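Local coordinates for protein putative aminopeptidase (Leishmania major, PDB 5NTH) that probably removes amino acids from the N-terminus of peptides as a manganese-dependent M17 leucyl aminopeptidase, and binds the inhibitor actinonin, at residues Glu234-Asp246 with Phe329-Met341. Residues are numbered along the deposited sequence; the frame is centred on the assembly and turned at random.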
loop_
_atom_site.group_PDB
_atom_site.type_symbol
_atom_site.label_atom_id
_atom_site.label_comp_id
_atom_site.label_asym_id
_atom_site.label_seq_id
_atom_site.Cartn_x
_atom_site.Cartn_y
_atom_site.Cartn_z
ATOM N N GLU A 234 -22.771 -34.292 -6.024
ATOM C CA GLU A 234 -23.869 -35.157 -5.636
ATOM C C GLU A 234 -25.236 -34.577 -6.107
ATOM O O GLU A 234 -26.162 -35.325 -6.467
ATOM C CB GLU A 234 -23.827 -35.342 -4.132
ATOM C CG GLU A 234 -24.676 -36.477 -3.614
ATOM C CD GLU A 234 -24.690 -36.481 -2.105
ATOM O OE1 GLU A 234 -23.607 -36.677 -1.488
ATOM O OE2 GLU A 234 -25.781 -36.240 -1.549
ATOM N N ILE A 235 -25.328 -33.245 -6.104
ATOM C CA ILE A 235 -26.523 -32.542 -6.474
ATOM C C ILE A 235 -26.730 -32.741 -7.958
ATOM O O ILE A 235 -27.811 -33.152 -8.393
ATOM C CB ILE A 235 -26.462 -31.036 -6.112
ATOM C CG1 ILE A 235 -26.700 -30.825 -4.612
ATOM C CG2 ILE A 235 -27.543 -30.243 -6.831
ATOM C CD1 ILE A 235 -26.465 -29.408 -4.110
ATOM N N ALA A 236 -25.683 -32.459 -8.723
ATOM C CA ALA A 236 -25.694 -32.640 -10.171
ATOM C C ALA A 236 -26.103 -34.061 -10.558
ATOM O O ALA A 236 -26.921 -34.232 -11.460
ATOM C CB ALA A 236 -24.341 -32.287 -10.773
ATOM N N ALA A 237 -25.583 -35.064 -9.851
ATOM C CA ALA A 237 -26.038 -36.448 -10.045
ATOM C C ALA A 237 -27.567 -36.613 -9.860
ATOM O O ALA A 237 -28.244 -37.096 -10.765
ATOM C CB ALA A 237 -25.284 -37.396 -9.130
ATOM N N ALA A 238 -28.120 -36.175 -8.729
ATOM C CA ALA A 238 -29.574 -36.289 -8.511
ATOM C C ALA A 238 -30.380 -35.632 -9.635
ATOM O O ALA A 238 -31.372 -36.179 -10.086
ATOM C CB ALA A 238 -29.981 -35.716 -7.146
ATOM N N TYR A 239 -29.958 -34.458 -10.090
ATOM C CA TYR A 239 -30.665 -33.796 -11.175
ATOM C C TYR A 239 -30.512 -34.624 -12.457
ATOM O O TYR A 239 -31.424 -34.675 -13.276
ATOM C CB TYR A 239 -30.225 -32.330 -11.345
ATOM C CG TYR A 239 -31.019 -31.414 -10.455
ATOM C CD1 TYR A 239 -32.356 -31.111 -10.750
ATOM C CD2 TYR A 239 -30.473 -30.883 -9.290
ATOM C CE1 TYR A 239 -33.117 -30.283 -9.924
ATOM C CE2 TYR A 239 -31.224 -30.045 -8.460
ATOM C CZ TYR A 239 -32.549 -29.761 -8.778
ATOM O OH TYR A 239 -33.300 -28.951 -7.956
ATOM N N ALA A 240 -29.389 -35.311 -12.600
ATOM C CA ALA A 240 -29.183 -36.211 -13.743
ATOM C C ALA A 240 -30.168 -37.363 -13.750
ATOM O O ALA A 240 -30.797 -37.642 -14.773
ATOM C CB ALA A 240 -27.760 -36.759 -13.766
ATOM N N ALA A 241 -30.288 -38.041 -12.618
ATOM C CA ALA A 241 -31.217 -39.157 -12.520
ATOM C C ALA A 241 -32.679 -38.690 -12.556
ATOM O O ALA A 241 -33.529 -39.441 -12.984
ATOM C CB ALA A 241 -30.944 -39.991 -11.285
ATOM N N GLU A 242 -32.972 -37.466 -12.120
ATOM C CA GLU A 242 -34.364 -36.956 -12.152
ATOM C C GLU A 242 -34.788 -36.763 -13.599
ATOM O O GLU A 242 -35.823 -37.276 -14.034
ATOM C CB GLU A 242 -34.528 -35.619 -11.394
ATOM C CG GLU A 242 -35.986 -35.211 -11.142
ATOM C CD GLU A 242 -36.228 -33.692 -11.073
ATOM O OE1 GLU A 242 -35.676 -33.053 -10.147
ATOM O OE2 GLU A 242 -36.994 -33.132 -11.917
ATOM N N LEU A 243 -33.959 -36.016 -14.324
ATOM C CA LEU A 243 -34.198 -35.652 -15.721
ATOM C C LEU A 243 -33.867 -36.761 -16.716
ATOM O O LEU A 243 -34.185 -36.626 -17.880
ATOM C CB LEU A 243 -33.408 -34.387 -16.085
ATOM C CG LEU A 243 -33.645 -33.158 -15.198
ATOM C CD1 LEU A 243 -32.683 -32.038 -15.565
ATOM C CD2 LEU A 243 -35.065 -32.662 -15.309
ATOM N N GLY A 244 -33.228 -37.841 -16.274
ATOM C CA GLY A 244 -33.009 -39.016 -17.120
ATOM C C GLY A 244 -31.985 -38.758 -18.199
ATOM O O GLY A 244 -32.203 -39.137 -19.353
ATOM N N VAL A 245 -30.872 -38.113 -17.839
ATOM C CA VAL A 245 -29.854 -37.674 -18.828
ATOM C C VAL A 245 -28.540 -38.394 -18.594
ATOM O O VAL A 245 -28.320 -38.961 -17.523
ATOM C CB VAL A 245 -29.636 -36.127 -18.825
ATOM C CG1 VAL A 245 -30.974 -35.393 -18.810
ATOM C CG2 VAL A 245 -28.794 -35.648 -17.638
ATOM N N ASP A 246 -27.656 -38.351 -19.592
ATOM C CA ASP A 246 -26.348 -38.987 -19.446
ATOM C C ASP A 246 -25.477 -38.040 -18.608
ATOM O O ASP A 246 -25.634 -36.818 -18.654
ATOM C CB ASP A 246 -25.692 -39.352 -20.809
ATOM C CG ASP A 246 -26.608 -40.216 -21.729
ATOM O OD1 ASP A 246 -27.431 -41.025 -21.224
ATOM O OD2 ASP A 246 -26.489 -40.090 -22.978
ATOM N N PHE A 329 -25.745 -24.455 -15.228
ATOM C CA PHE A 329 -26.309 -25.705 -14.697
ATOM C C PHE A 329 -27.823 -25.600 -14.580
ATOM O O PHE A 329 -28.540 -26.477 -15.043
ATOM C CB PHE A 329 -25.764 -25.995 -13.318
ATOM C CG PHE A 329 -26.378 -27.199 -12.637
ATOM C CD1 PHE A 329 -26.293 -28.460 -13.197
ATOM C CD2 PHE A 329 -26.968 -27.079 -11.366
ATOM C CE1 PHE A 329 -26.809 -29.567 -12.516
ATOM C CE2 PHE A 329 -27.503 -28.182 -10.689
ATOM C CZ PHE A 329 -27.416 -29.431 -11.269
ATOM N N CYS A 330 -28.300 -24.537 -13.944
ATOM C CA CYS A 330 -29.724 -24.355 -13.743
ATOM C C CYS A 330 -30.451 -23.981 -15.045
ATOM O O CYS A 330 -31.614 -24.304 -15.187
ATOM C CB CYS A 330 -30.011 -23.290 -12.682
ATOM S SG CYS A 330 -29.411 -23.668 -11.039
ATOM N N ALA A 331 -29.799 -23.288 -15.971
ATOM C CA ALA A 331 -30.337 -23.138 -17.329
ATOM C C ALA A 331 -30.524 -24.488 -18.009
ATOM O O ALA A 331 -31.601 -24.761 -18.561
ATOM C CB ALA A 331 -29.470 -22.256 -18.181
ATOM N N PHE A 332 -29.520 -25.353 -17.966
ATOM C CA PHE A 332 -29.703 -26.746 -18.461
ATOM C C PHE A 332 -30.994 -27.413 -17.943
ATOM O O PHE A 332 -31.739 -28.013 -18.708
ATOM C CB PHE A 332 -28.506 -27.604 -18.106
ATOM C CG PHE A 332 -28.629 -29.049 -18.498
ATOM C CD1 PHE A 332 -28.326 -29.458 -19.782
ATOM C CD2 PHE A 332 -28.953 -30.003 -17.559
ATOM C CE1 PHE A 332 -28.384 -30.804 -20.128
ATOM C CE2 PHE A 332 -29.012 -31.337 -17.886
ATOM C CZ PHE A 332 -28.745 -31.746 -19.183
ATOM N N ILE A 333 -31.262 -27.257 -16.655
ATOM C CA ILE A 333 -32.388 -27.906 -15.987
ATOM C C ILE A 333 -33.699 -27.392 -16.530
ATOM O O ILE A 333 -34.585 -28.188 -16.828
ATOM C CB ILE A 333 -32.306 -27.664 -14.475
ATOM C CG1 ILE A 333 -31.119 -28.472 -13.951
ATOM C CG2 ILE A 333 -33.616 -28.026 -13.762
ATOM C CD1 ILE A 333 -30.873 -28.331 -12.461
ATOM N N ALA A 334 -33.805 -26.072 -16.641
ATOM C CA ALA A 334 -35.000 -25.413 -17.114
ATOM C C ALA A 334 -35.293 -25.749 -18.582
ATOM O O ALA A 334 -36.433 -26.083 -18.945
ATOM C CB ALA A 334 -34.849 -23.929 -16.957
ATOM N N VAL A 335 -34.259 -25.650 -19.413
ATOM C CA VAL A 335 -34.347 -26.034 -20.814
ATOM C C VAL A 335 -34.796 -27.470 -20.958
ATOM O O VAL A 335 -35.797 -27.722 -21.588
ATOM C CB VAL A 335 -33.022 -25.881 -21.547
ATOM C CG1 VAL A 335 -33.096 -26.524 -22.915
ATOM C CG2 VAL A 335 -32.696 -24.405 -21.694
ATOM N N VAL A 336 -34.071 -28.410 -20.378
ATOM C CA VAL A 336 -34.524 -29.789 -20.412
ATOM C C VAL A 336 -35.943 -29.978 -19.879
ATOM O O VAL A 336 -36.694 -30.795 -20.402
ATOM C CB VAL A 336 -33.557 -30.709 -19.681
ATOM C CG1 VAL A 336 -34.179 -32.071 -19.380
ATOM C CG2 VAL A 336 -32.305 -30.878 -20.499
ATOM N N ARG A 337 -36.307 -29.258 -18.830
ATOM C CA ARG A 337 -37.655 -29.381 -18.282
ATOM C C ARG A 337 -38.682 -28.921 -19.290
ATOM O O ARG A 337 -39.771 -29.493 -19.369
ATOM C CB ARG A 337 -37.804 -28.569 -16.999
ATOM C CG ARG A 337 -37.539 -29.413 -15.784
ATOM C CD ARG A 337 -37.418 -28.602 -14.515
ATOM N NE ARG A 337 -37.249 -29.471 -13.340
ATOM C CZ ARG A 337 -36.873 -29.049 -12.134
ATOM N NH1 ARG A 337 -36.611 -27.759 -11.892
ATOM N NH2 ARG A 337 -36.738 -29.928 -11.163
ATOM N N SER A 338 -38.349 -27.865 -20.033
ATOM C CA SER A 338 -39.242 -27.336 -21.041
ATOM C C SER A 338 -39.407 -28.372 -22.202
ATOM O O SER A 338 -40.518 -28.663 -22.670
ATOM C CB SER A 338 -38.726 -25.973 -21.512
ATOM O OG SER A 338 -39.561 -25.408 -22.529
ATOM N N MET A 339 -38.290 -28.952 -22.626
ATOM C CA MET A 339 -38.272 -30.029 -23.621
ATOM C C MET A 339 -39.206 -31.188 -23.263
ATOM O O MET A 339 -39.924 -31.690 -24.120
ATOM C CB MET A 339 -36.838 -30.550 -23.843
ATOM C CG MET A 339 -36.002 -29.611 -24.672
ATOM S SD MET A 339 -34.398 -30.266 -25.139
ATOM C CE MET A 339 -33.660 -30.497 -23.581
ATOM N N LYS A 340 -39.198 -31.588 -22.002
ATOM C CA LYS A 340 -40.071 -32.654 -21.516
ATOM C C LYS A 340 -41.547 -32.259 -21.407
ATOM O O LYS A 340 -42.410 -33.132 -21.325
ATOM C CB LYS A 340 -39.582 -33.126 -20.156
ATOM C CG LYS A 340 -38.228 -33.801 -20.222
ATOM C CD LYS A 340 -37.989 -34.598 -18.961
ATOM C CE LYS A 340 -36.696 -35.389 -19.022
ATOM N NZ LYS A 340 -36.558 -36.223 -20.241
ATOM N N MET A 341 -41.822 -30.956 -21.396
ATOM C CA MET A 341 -43.195 -30.425 -21.359
ATOM C C MET A 341 -43.980 -30.488 -22.686
ATOM O O MET A 341 -45.142 -30.879 -22.670
ATOM C CB MET A 341 -43.193 -28.990 -20.827
ATOM C CG MET A 341 -43.032 -28.916 -19.316
ATOM S SD MET A 341 -42.475 -27.325 -18.673
ATOM C CE MET A 341 -43.447 -26.273 -19.742
HETATM O O HOH W 1 -35.846 -28.115 -8.913
#
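Tyr239 meets Phe329 and Ile333 where two nearly parallel helices, their axes 9° apart, pack side by side next to strand 275-282 of the mixed sheet of the M17 catalytic domain. The Phe329 edge is directed at the Tyr239 face in an offset edge-to-face pair, with planes at 86°. Ile333 CD1 lies over a face of the tyrosine, 3.8 Å from the ring centroid, a CH-pi contact. With CG trans to its own backbone N, Phe329 swings its ring out toward the other helix, where CZ lies near Ala236 CA and 3.9 Å from Tyr239 CD2. One helical turn further on, the same helix as Tyr239 supplies a knob into a hole: Leu243 enters among Phe332, Ile333, Val336 and Arg337, with CD1 4.1 Å from Val336 CG1 and CD2 against Arg337 CG. Beyond the helix end, Val245 CG2 reaches the edge of the Phe332 ring. Arg337, extended from CG to NE, brings its guanidinium nearly coplanar with the Glu242 carboxylate for a salt bridge whose NH2 to OE2 hydrogen bond is straight (171°) but weak at 3.3 Å. Tyr239 OH is hydrogen-bonded to Cys25 O of helix 12-26, and a water donates to this hydroxyl at 2.8 Å while accepting from Arg337 NH2 at 3.0 Å.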